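Local structure of naphthalene dioxygenase large subunit (Rhodococcus sp., 2B1X) at residues G59-R64 with S104-P109; I72-R75 with I81-H84; N306-K311 with P317-T322; F340-D345 with W349-S354. The protein forms the large subunit of a Rieske non-haem iron oxygenase, carrying a [2Fe-2S] cluster in one domain and a mononuclear iron site in the other. One frame throughout, in Å; residues are numbered along the deposited sequence.

Contact 1 (G59-R64 with S104-P109); sequences GDYVVR and SHFRCP. With FES (Fe2/s2 (inorganic) cluster), chain H.
The hydrogen bond between S104 OG and H105 ND1, 2.7 Å long, lies wholly within segment 104-109, immediately before F106, which reaches across to Y61. Either atom could be its donor, and the hydroxyl lies in the imidazole plane, at the edge of the ring.

The meeting itself is an edge-to-face (T-shaped) aromatic pair. F106 presents its edge to one face of Y61, the planes standing at 76° with centroids 5.5 Å apart. The touch is toward the rim of the tyrosine, where F106 CE2 comes to 4.1 Å from Y61 CD2. A chi1 of 69° sets Y61 CG between its own backbone N and carbonyl carbon, turning the ring toward F106. I72, on the neighbouring strand, touches both side chains.

In this Rieske domain the pair bridges two sheets: strand 60-66 belongs to the four-stranded antiparallel sheet, strand 105-107 to the small sheet that leads into the cluster site. Just beyond that strand, C108 SG binds FE2 of the cluster at 2.2 Å, and C88 supplies the other cysteine ligand.

Two kinds of chemistry are thus divided along one short segment: the thiolate fixes the cluster by coordination, whereas the two segments meet through a single ring pair, in which a weakly positive C-H edge probably favours the electron-rich tyrosine face.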
# COMPACT_ATOMS: atom_id res chain seq x y z
N GLY A 59 28.89 9.77 23.19
CA GLY A 59 27.44 9.74 23.31
C GLY A 59 26.67 9.89 22.00
O GLY A 59 25.47 9.53 21.92
N ASP A 60 27.33 10.47 20.98
CA ASP A 60 26.73 10.64 19.64
C ASP A 60 26.39 9.26 19.04
O ASP A 60 27.14 8.28 19.17
CB ASP A 60 27.69 11.36 18.70
CG ASP A 60 27.80 12.87 18.97
OD1 ASP A 60 27.06 13.45 19.80
OD2 ASP A 60 28.63 13.59 18.38
N TYR A 61 25.24 9.19 18.37
CA TYR A 61 24.86 7.98 17.67
C TYR A 61 24.01 8.29 16.45
O TYR A 61 23.32 9.32 16.41
CB TYR A 61 24.08 7.05 18.62
CG TYR A 61 22.72 7.57 18.99
CD1 TYR A 61 21.60 7.31 18.18
CD2 TYR A 61 22.54 8.31 20.17
CE1 TYR A 61 20.33 7.80 18.52
CE2 TYR A 61 21.29 8.78 20.55
CZ TYR A 61 20.18 8.53 19.71
OH TYR A 61 18.93 8.99 20.07
N VAL A 62 24.02 7.36 15.49
CA VAL A 62 23.09 7.36 14.37
C VAL A 62 22.55 5.93 14.29
O VAL A 62 23.21 5.00 14.76
CB VAL A 62 23.75 7.78 13.02
CG1 VAL A 62 24.17 9.27 13.03
CG2 VAL A 62 24.97 6.91 12.66
N VAL A 63 21.35 5.77 13.75
CA VAL A 63 20.77 4.44 13.52
C VAL A 63 20.85 4.06 12.03
O VAL A 63 20.28 4.73 11.18
CB VAL A 63 19.35 4.36 14.05
CG1 VAL A 63 18.76 2.96 13.76
CG2 VAL A 63 19.30 4.66 15.59
N ARG A 64 21.53 2.95 11.73
CA ARG A 64 21.84 2.55 10.36
C ARG A 64 21.56 1.08 10.14
O ARG A 64 21.18 0.38 11.10
CB ARG A 64 23.27 2.97 10.01
CG ARG A 64 23.47 4.47 10.13
CD ARG A 64 22.82 5.29 8.98
NE ARG A 64 22.74 6.71 9.27
CZ ARG A 64 23.75 7.58 9.15
NH1 ARG A 64 24.96 7.19 8.73
NH2 ARG A 64 23.55 8.85 9.45
N SER A 104 24.09 9.01 26.96
CA SER A 104 25.02 8.16 27.68
C SER A 104 24.46 6.75 27.86
O SER A 104 25.23 5.80 28.04
CB SER A 104 25.35 8.77 29.05
OG SER A 104 24.23 8.73 29.92
N HIS A 105 23.14 6.62 27.79
CA HIS A 105 22.43 5.34 28.05
C HIS A 105 21.21 5.15 27.13
O HIS A 105 20.59 6.12 26.69
CB HIS A 105 21.95 5.23 29.51
CG HIS A 105 23.06 5.16 30.51
ND1 HIS A 105 23.86 6.25 30.79
CD2 HIS A 105 23.54 4.14 31.26
CE1 HIS A 105 24.76 5.90 31.70
NE2 HIS A 105 24.59 4.63 32.00
N PHE A 106 20.87 3.89 26.89
CA PHE A 106 19.69 3.51 26.12
C PHE A 106 18.80 2.74 27.07
O PHE A 106 19.18 1.70 27.58
CB PHE A 106 20.04 2.66 24.89
CG PHE A 106 20.93 3.35 23.92
CD1 PHE A 106 22.26 2.96 23.79
CD2 PHE A 106 20.45 4.38 23.11
CE1 PHE A 106 23.10 3.61 22.90
CE2 PHE A 106 21.28 5.03 22.21
CZ PHE A 106 22.62 4.65 22.11
N ARG A 107 17.63 3.29 27.33
CA ARG A 107 16.67 2.70 28.24
C ARG A 107 15.49 2.19 27.45
O ARG A 107 14.87 2.96 26.72
CB ARG A 107 16.21 3.78 29.19
CG ARG A 107 15.43 3.29 30.32
CD ARG A 107 16.20 3.37 31.61
NE ARG A 107 15.57 4.31 32.51
CZ ARG A 107 14.84 3.97 33.56
NH1 ARG A 107 14.65 2.68 33.87
NH2 ARG A 107 14.30 4.93 34.31
N CYS A 108 15.19 0.89 27.59
CA CYS A 108 14.13 0.24 26.84
C CYS A 108 12.78 0.66 27.39
O CYS A 108 12.52 0.48 28.58
CB CYS A 108 14.26 -1.29 26.90
SG CYS A 108 12.91 -2.13 26.06
N PRO A 109 11.89 1.20 26.54
CA PRO A 109 10.59 1.66 27.04
C PRO A 109 9.70 0.53 27.58
O PRO A 109 8.83 0.80 28.43
CB PRO A 109 9.96 2.31 25.81
CG PRO A 109 11.09 2.60 24.91
CD PRO A 109 12.04 1.44 25.10
FE1 FES H . 11.58 -5.86 28.21
FE2 FES H . 13.26 -4.22 26.76
S1 FES H . 12.97 -4.26 28.96
S2 FES H . 11.73 -5.67 26.00

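Contact 2 (I72-R75 with I81-H84); sequences IVCR and IRGH
I81 and R75 set the pattern on one face of this hairpin. The CD1 methyl of I81 sits over the centre of the R75 guanidinium, 3.7 Å from CZ, so that an apolar tip covers the flat of a charged group. The arginine chain runs extended from the backbone and then bends at chi3 (-55°), which swings the guanidinium over the methyl of its cross-strand neighbour. Its NE bonds to the carbonyl O of I55. On this same face V73 lies opposite G83, which has no side chain to meet it, and both V73 and I81 pack on I155.

The other face is shared by I72, C74, R82 and H84. C74 SG approaches the H84 ring obliquely, 3.7 Å from NE2, and also meets the aliphatic base of R82, with SG 3.9 Å from CB. A bend at chi2 (-80°) then carries the R82 chain away toward a salt bridge with D76.

Between the two faces, strands 69-75 and 81-85 form a classic antiparallel ladder. The hydrogen-bonded pairs I72-H84 and C74-R82 each exchange two N-H...O bonds, of which I72 N to H84 O is the shortest at 2.7 Å. Between them, CA-H...O contacts such as G83 CA to I72 O, 3.2 Å, fill the non-hydrogen-bonded positions.

The ladder fixes the register, and the R82-D76 salt bridge closes the hairpin on its own turn. R75 and H84 instead tie it to other parts of the chain; since H84 NE2 is hydrogen-bonded to the carbonyl O of N117, it is presumably the donor there and carries a proton.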
# COMPACT_ATOMS: atom_id res chain seq x y z
N ILE A 72 22.52 0.55 16.18
CA ILE A 72 23.01 1.82 16.72
C ILE A 72 24.52 1.90 16.48
O ILE A 72 25.28 1.00 16.88
CB ILE A 72 22.73 1.91 18.26
CG1 ILE A 72 21.23 1.90 18.55
CG2 ILE A 72 23.33 3.15 18.85
CD1 ILE A 72 20.94 1.46 20.00
N VAL A 73 24.96 2.98 15.82
CA VAL A 73 26.37 3.16 15.59
C VAL A 73 26.74 4.38 16.41
O VAL A 73 26.23 5.45 16.16
CB VAL A 73 26.69 3.35 14.07
CG1 VAL A 73 28.20 3.63 13.84
CG2 VAL A 73 26.24 2.11 13.30
N CYS A 74 27.59 4.21 17.42
CA CYS A 74 27.82 5.29 18.37
C CYS A 74 29.26 5.41 18.82
O CYS A 74 30.06 4.50 18.62
CB CYS A 74 26.89 5.15 19.59
SG CYS A 74 27.15 3.68 20.61
N ARG A 75 29.60 6.58 19.36
CA ARG A 75 30.87 6.77 20.04
C ARG A 75 30.53 6.68 21.52
O ARG A 75 29.72 7.47 22.03
CB ARG A 75 31.49 8.13 19.71
CG ARG A 75 32.96 8.30 20.20
CD ARG A 75 33.63 9.58 19.75
NE ARG A 75 33.61 9.78 18.30
CZ ARG A 75 34.55 9.37 17.45
NH1 ARG A 75 35.62 8.72 17.86
NH2 ARG A 75 34.42 9.63 16.16
N ILE A 81 34.19 3.33 19.08
CA ILE A 81 33.09 3.23 18.13
C ILE A 81 32.47 1.87 18.32
O ILE A 81 33.17 0.87 18.29
CB ILE A 81 33.54 3.39 16.64
CG1 ILE A 81 34.20 4.75 16.38
CG2 ILE A 81 32.33 3.15 15.69
CD1 ILE A 81 33.34 5.95 16.64
N ARG A 82 31.14 1.86 18.50
CA ARG A 82 30.34 0.67 18.70
C ARG A 82 29.28 0.56 17.64
O ARG A 82 28.85 1.58 17.10
CB ARG A 82 29.61 0.74 20.04
CG ARG A 82 30.52 0.92 21.21
CD ARG A 82 31.18 -0.37 21.64
NE ARG A 82 32.12 -0.19 22.75
CZ ARG A 82 32.48 -1.17 23.56
NH1 ARG A 82 31.97 -2.40 23.39
NH2 ARG A 82 33.35 -0.93 24.55
N GLY A 83 28.87 -0.68 17.37
CA GLY A 83 27.70 -1.00 16.57
C GLY A 83 26.89 -2.03 17.36
O GLY A 83 27.37 -3.13 17.59
N HIS A 84 25.68 -1.63 17.79
CA HIS A 84 24.80 -2.44 18.61
C HIS A 84 23.53 -2.74 17.88
O HIS A 84 22.87 -1.82 17.42
CB HIS A 84 24.32 -1.66 19.84
CG HIS A 84 25.39 -1.04 20.67
ND1 HIS A 84 26.38 -1.78 21.29
CD2 HIS A 84 25.58 0.24 21.05
CE1 HIS A 84 27.16 -0.97 21.97
NE2 HIS A 84 26.68 0.26 21.87

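Contact 3 (N306-K311 with P317-T322); sequences NFLMGK and PTAFLT
F320 is brought against F307 by a chi1 of 65°, with CG flanked by both arms of its own main chain, while F307, with chi1 at -58°, keeps its CG beside its own backbone N. The result is an off-centre CH-pi contact: F307 CB stands over the F320 ring, 3.8 Å from CZ. The two rings themselves meet obliquely, their planes at 84°. M309, two residues on from F307, brings CE to the edge of the same F320 ring, near its plane and 3.5 Å from CE2.

These residues line one face of a beta hairpin, strands 302-309 and 318-330, within the large antiparallel sheet of the catalytic domain, a member of the Bet v 1-like clan. Paired N-H...O bonds join F307 with F320 and M309 with T318 along it. On that face F307 also meets the ring of F362, and its side chain lies about 7 Å from the iron (III) ion, so the hairpin contributes to the surroundings of the metal site.

The opposite face carries N306, L308, A319 and L321. L308 CD2 lies over the facing backbone, 3.6 Å from T318 C, and also touches P317 CB at 3.8 Å. N306 CB packs on L321 CD1, and the N306 amide serves the ladder: ND2 bonds to F320 O at 2.9 Å, coming from above the carbonyl plane. That oxygen already accepts F307 N at 3.0 Å, almost in line with the C=O bond, so two donors from adjacent residues grip it. The carbonyl oxygen of the same asparagine side chain, OD1, receives a hydrogen bond from R183 NH1.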
# COMPACT_ATOMS: atom_id res chain seq x y z
N ASN A 306 32.92 11.92 -7.08
CA ASN A 306 33.73 13.09 -6.79
C ASN A 306 33.82 13.82 -8.11
O ASN A 306 34.60 13.44 -9.00
CB ASN A 306 35.12 12.69 -6.26
CG ASN A 306 35.88 13.84 -5.56
OD1 ASN A 306 36.95 13.62 -5.02
ND2 ASN A 306 35.34 15.06 -5.57
N PHE A 307 32.98 14.84 -8.25
CA PHE A 307 32.71 15.45 -9.55
C PHE A 307 32.95 16.95 -9.52
O PHE A 307 32.75 17.61 -8.49
CB PHE A 307 31.27 15.23 -10.00
CG PHE A 307 30.84 13.79 -10.11
CD1 PHE A 307 29.51 13.45 -9.87
CD2 PHE A 307 31.72 12.77 -10.47
CE1 PHE A 307 29.06 12.10 -9.99
CE2 PHE A 307 31.27 11.43 -10.57
CZ PHE A 307 29.94 11.11 -10.34
N LEU A 308 33.29 17.50 -10.67
CA LEU A 308 33.53 18.95 -10.82
C LEU A 308 32.35 19.47 -11.64
O LEU A 308 32.20 19.06 -12.78
CB LEU A 308 34.82 19.15 -11.59
CG LEU A 308 35.87 20.25 -11.40
CD1 LEU A 308 36.46 20.59 -12.77
CD2 LEU A 308 35.38 21.49 -10.66
N MET A 309 31.50 20.31 -11.06
CA MET A 309 30.22 20.68 -11.71
C MET A 309 29.70 22.03 -11.26
O MET A 309 29.93 22.45 -10.10
CB MET A 309 29.13 19.62 -11.44
CG MET A 309 28.26 19.25 -12.68
SD MET A 309 28.27 17.47 -13.02
CE MET A 309 28.37 16.86 -11.45
N GLY A 310 29.04 22.74 -12.18
CA GLY A 310 28.35 23.99 -11.89
C GLY A 310 27.14 23.82 -10.97
O GLY A 310 26.49 22.75 -10.98
N LYS A 311 26.85 24.84 -10.17
CA LYS A 311 25.67 24.84 -9.29
C LYS A 311 24.42 25.35 -10.01
O LYS A 311 23.32 25.38 -9.44
CB LYS A 311 25.95 25.68 -8.02
CG LYS A 311 25.96 27.18 -8.27
CD LYS A 311 26.23 27.93 -6.99
CE LYS A 311 26.70 29.33 -7.28
NZ LYS A 311 26.11 30.29 -6.33
N PRO A 317 32.35 25.65 -12.48
CA PRO A 317 32.20 24.42 -11.70
C PRO A 317 33.03 24.43 -10.41
O PRO A 317 34.08 25.05 -10.32
CB PRO A 317 32.69 23.34 -12.66
CG PRO A 317 33.60 24.01 -13.59
CD PRO A 317 33.11 25.44 -13.73
N THR A 318 32.53 23.73 -9.40
CA THR A 318 33.33 23.39 -8.25
C THR A 318 33.19 21.90 -7.89
O THR A 318 32.21 21.25 -8.27
CB THR A 318 33.23 24.47 -7.06
OG1 THR A 318 33.05 23.88 -5.78
CG2 THR A 318 32.11 25.49 -7.24
N ALA A 319 34.24 21.36 -7.29
CA ALA A 319 34.33 19.97 -6.93
C ALA A 319 33.43 19.64 -5.74
O ALA A 319 33.29 20.43 -4.79
CB ALA A 319 35.78 19.60 -6.60
N PHE A 320 32.81 18.47 -5.78
CA PHE A 320 32.08 18.00 -4.61
C PHE A 320 32.28 16.51 -4.49
O PHE A 320 32.56 15.84 -5.49
CB PHE A 320 30.60 18.37 -4.70
CG PHE A 320 29.85 17.69 -5.84
CD1 PHE A 320 29.30 16.40 -5.68
CD2 PHE A 320 29.65 18.36 -7.04
CE1 PHE A 320 28.59 15.80 -6.71
CE2 PHE A 320 28.95 17.76 -8.08
CZ PHE A 320 28.41 16.47 -7.91
N LEU A 321 32.16 16.01 -3.27
CA LEU A 321 32.21 14.59 -2.98
C LEU A 321 30.88 14.13 -2.41
O LEU A 321 30.36 14.75 -1.46
CB LEU A 321 33.36 14.28 -1.99
CG LEU A 321 33.41 12.82 -1.50
CD1 LEU A 321 33.73 11.87 -2.68
CD2 LEU A 321 34.44 12.66 -0.35
N THR A 322 30.33 13.06 -2.96
CA THR A 322 29.19 12.41 -2.37
C THR A 322 29.44 10.91 -2.24
O THR A 322 30.03 10.29 -3.14
CB THR A 322 27.87 12.69 -3.22
OG1 THR A 322 26.84 11.81 -2.79
CG2 THR A 322 28.05 12.30 -4.67

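Contact 4 (F340-D345 with W349-S354)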
# COMPACT_ATOMS: atom_id res chain seq x y z
N PHE A 340 26.68 14.29 1.58
CA PHE A 340 27.63 15.27 1.03
C PHE A 340 28.78 15.42 2.01
O PHE A 340 28.55 15.58 3.22
CB PHE A 340 26.93 16.62 0.80
CG PHE A 340 27.90 17.76 0.53
CD1 PHE A 340 28.52 17.88 -0.72
CD2 PHE A 340 28.21 18.67 1.52
CE1 PHE A 340 29.42 18.92 -0.98
CE2 PHE A 340 29.13 19.73 1.28
CZ PHE A 340 29.73 19.85 0.02
N LEU A 341 30.02 15.37 1.50
CA LEU A 341 31.20 15.48 2.36
C LEU A 341 32.13 16.56 1.85
O LEU A 341 32.17 16.82 0.66
CB LEU A 341 31.96 14.16 2.45
CG LEU A 341 31.24 12.96 3.11
CD1 LEU A 341 30.40 12.27 2.12
CD2 LEU A 341 32.27 11.99 3.70
N VAL A 342 32.86 17.19 2.76
CA VAL A 342 33.85 18.21 2.38
C VAL A 342 34.94 18.24 3.47
O VAL A 342 34.70 17.88 4.64
CB VAL A 342 33.18 19.60 2.15
CG1 VAL A 342 32.61 20.19 3.46
CG2 VAL A 342 34.13 20.61 1.41
N GLU A 343 36.15 18.63 3.07
CA GLU A 343 37.29 18.65 3.98
C GLU A 343 36.97 19.64 5.09
O GLU A 343 36.52 20.74 4.80
CB GLU A 343 38.56 19.06 3.21
CG GLU A 343 39.16 17.94 2.35
CD GLU A 343 38.46 17.69 1.00
OE1 GLU A 343 38.87 16.70 0.34
OE2 GLU A 343 37.53 18.44 0.59
N LYS A 344 37.16 19.22 6.34
CA LYS A 344 36.85 20.06 7.50
C LYS A 344 37.52 21.44 7.43
O LYS A 344 36.94 22.44 7.85
CB LYS A 344 37.23 19.38 8.82
CG LYS A 344 36.35 18.18 9.22
CD LYS A 344 36.89 17.51 10.50
CE LYS A 344 36.19 16.18 10.76
NZ LYS A 344 36.91 15.00 10.15
N ASP A 345 38.75 21.48 6.91
CA ASP A 345 39.54 22.71 6.85
C ASP A 345 39.43 23.51 5.55
O ASP A 345 40.15 24.51 5.37
CB ASP A 345 41.03 22.43 7.12
CG ASP A 345 41.33 22.25 8.59
OD1 ASP A 345 40.46 22.59 9.44
OD2 ASP A 345 42.42 21.78 8.98
N TRP A 349 33.68 29.55 2.22
CA TRP A 349 33.18 29.90 0.90
C TRP A 349 33.15 28.63 0.02
O TRP A 349 32.16 28.41 -0.70
CB TRP A 349 33.99 31.05 0.25
CG TRP A 349 35.41 30.72 -0.15
CD1 TRP A 349 36.54 30.99 0.55
CD2 TRP A 349 35.83 30.06 -1.35
NE1 TRP A 349 37.65 30.55 -0.14
CE2 TRP A 349 37.24 29.97 -1.31
CE3 TRP A 349 35.16 29.54 -2.47
CZ2 TRP A 349 38.00 29.38 -2.33
CZ3 TRP A 349 35.90 28.95 -3.48
CH2 TRP A 349 37.31 28.87 -3.41
N PHE A 350 34.20 27.81 0.10
CA PHE A 350 34.28 26.60 -0.71
C PHE A 350 33.26 25.54 -0.28
O PHE A 350 32.68 24.86 -1.14
CB PHE A 350 35.68 26.01 -0.69
CG PHE A 350 35.82 24.79 -1.55
CD1 PHE A 350 35.61 23.51 -1.00
CD2 PHE A 350 36.16 24.91 -2.89
CE1 PHE A 350 35.75 22.38 -1.79
CE2 PHE A 350 36.30 23.77 -3.69
CZ PHE A 350 36.09 22.51 -3.12
N LYS A 351 33.05 25.40 1.02
CA LYS A 351 32.05 24.45 1.55
C LYS A 351 30.65 24.74 0.99
O LYS A 351 29.97 23.84 0.50
CB LYS A 351 32.03 24.48 3.09
CG LYS A 351 33.28 23.89 3.74
CD LYS A 351 33.10 23.73 5.27
CE LYS A 351 34.42 23.48 6.00
NZ LYS A 351 34.23 23.19 7.44
N ASP A 352 30.26 26.01 1.02
CA ASP A 352 28.98 26.44 0.47
C ASP A 352 28.89 26.22 -1.05
O ASP A 352 27.89 25.69 -1.56
CB ASP A 352 28.73 27.92 0.77
CG ASP A 352 27.30 28.33 0.45
OD1 ASP A 352 26.36 27.67 0.96
OD2 ASP A 352 27.00 29.26 -0.33
N GLU A 353 29.92 26.62 -1.77
CA GLU A 353 29.97 26.41 -3.22
C GLU A 353 29.91 24.95 -3.61
O GLU A 353 29.23 24.58 -4.56
CB GLU A 353 31.22 27.04 -3.84
CG GLU A 353 31.18 28.55 -3.99
CD GLU A 353 29.92 29.07 -4.68
OE1 GLU A 353 29.47 28.46 -5.68
OE2 GLU A 353 29.37 30.10 -4.23
N SER A 354 30.63 24.12 -2.87
CA SER A 354 30.71 22.69 -3.19
C SER A 354 29.35 21.99 -2.90
O SER A 354 28.91 21.13 -3.65
CB SER A 354 31.84 22.05 -2.37
OG SER A 354 31.87 20.65 -2.53
O HOH W 1 33.02 18.49 -1.36
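F340 offers the edge of its ring to S354: the serine CB lies in the ring plane, and OG is 3.4 Å from F340 CE1. The ring of Y358 also meets F340, and M64 of a small-subunit chain packs on it. F350 likewise takes its neighbour at the edge, V342 CG2 lying in its plane 4.0 Å from CE1.

V342 is wedged between two helix residues, since its other methyl, CG1, touches K351 CG at 3.8 Å. Here helix 348-361 folds back over strand 333-343 after a short turn, covering part of the catalytic-domain sheet; the axes of 340-343 and 349-354 approach to 9.2 Å and run nearly antiparallel, at 156°.

K351 passes V342 at about a right angle and stays extended beyond CG, so that NZ donates a hydrogen bond to the carbonyl O of K344 (2.8 Å), tilted from the carbonyl plane; Q189 OE1 is a second partner of this amine. A water beside L341 donates to both L341 O, at 2.8 Å, and S354 OG, at 2.7 Å, while the serine hydroxyl is also hydrogen-bonded to A319 O.

The four contacts fall into two pairs, one in each domain. Contact 2 is nested within the chain loop closed by contact 1, and their centres are 9 Å apart; strands 60-66 and 69-75 are neighbours in one Rieske sheet, joined by backbone bonds such as V62 O to V73 N, 2.9 Å. Contacts 3 and 4 follow in series, 10 Å apart between centres, sharing the catalytic sheet through the adjacent strands 318-330 and 333-343, with L321 O 3.0 Å from L341 N. Between the pairs, centres lie about 26 to 35 Å apart without touching. The two pairs thus belong to separate sheets, one in the cluster-holding Rieske domain, one in the catalytic domain with the iron ion.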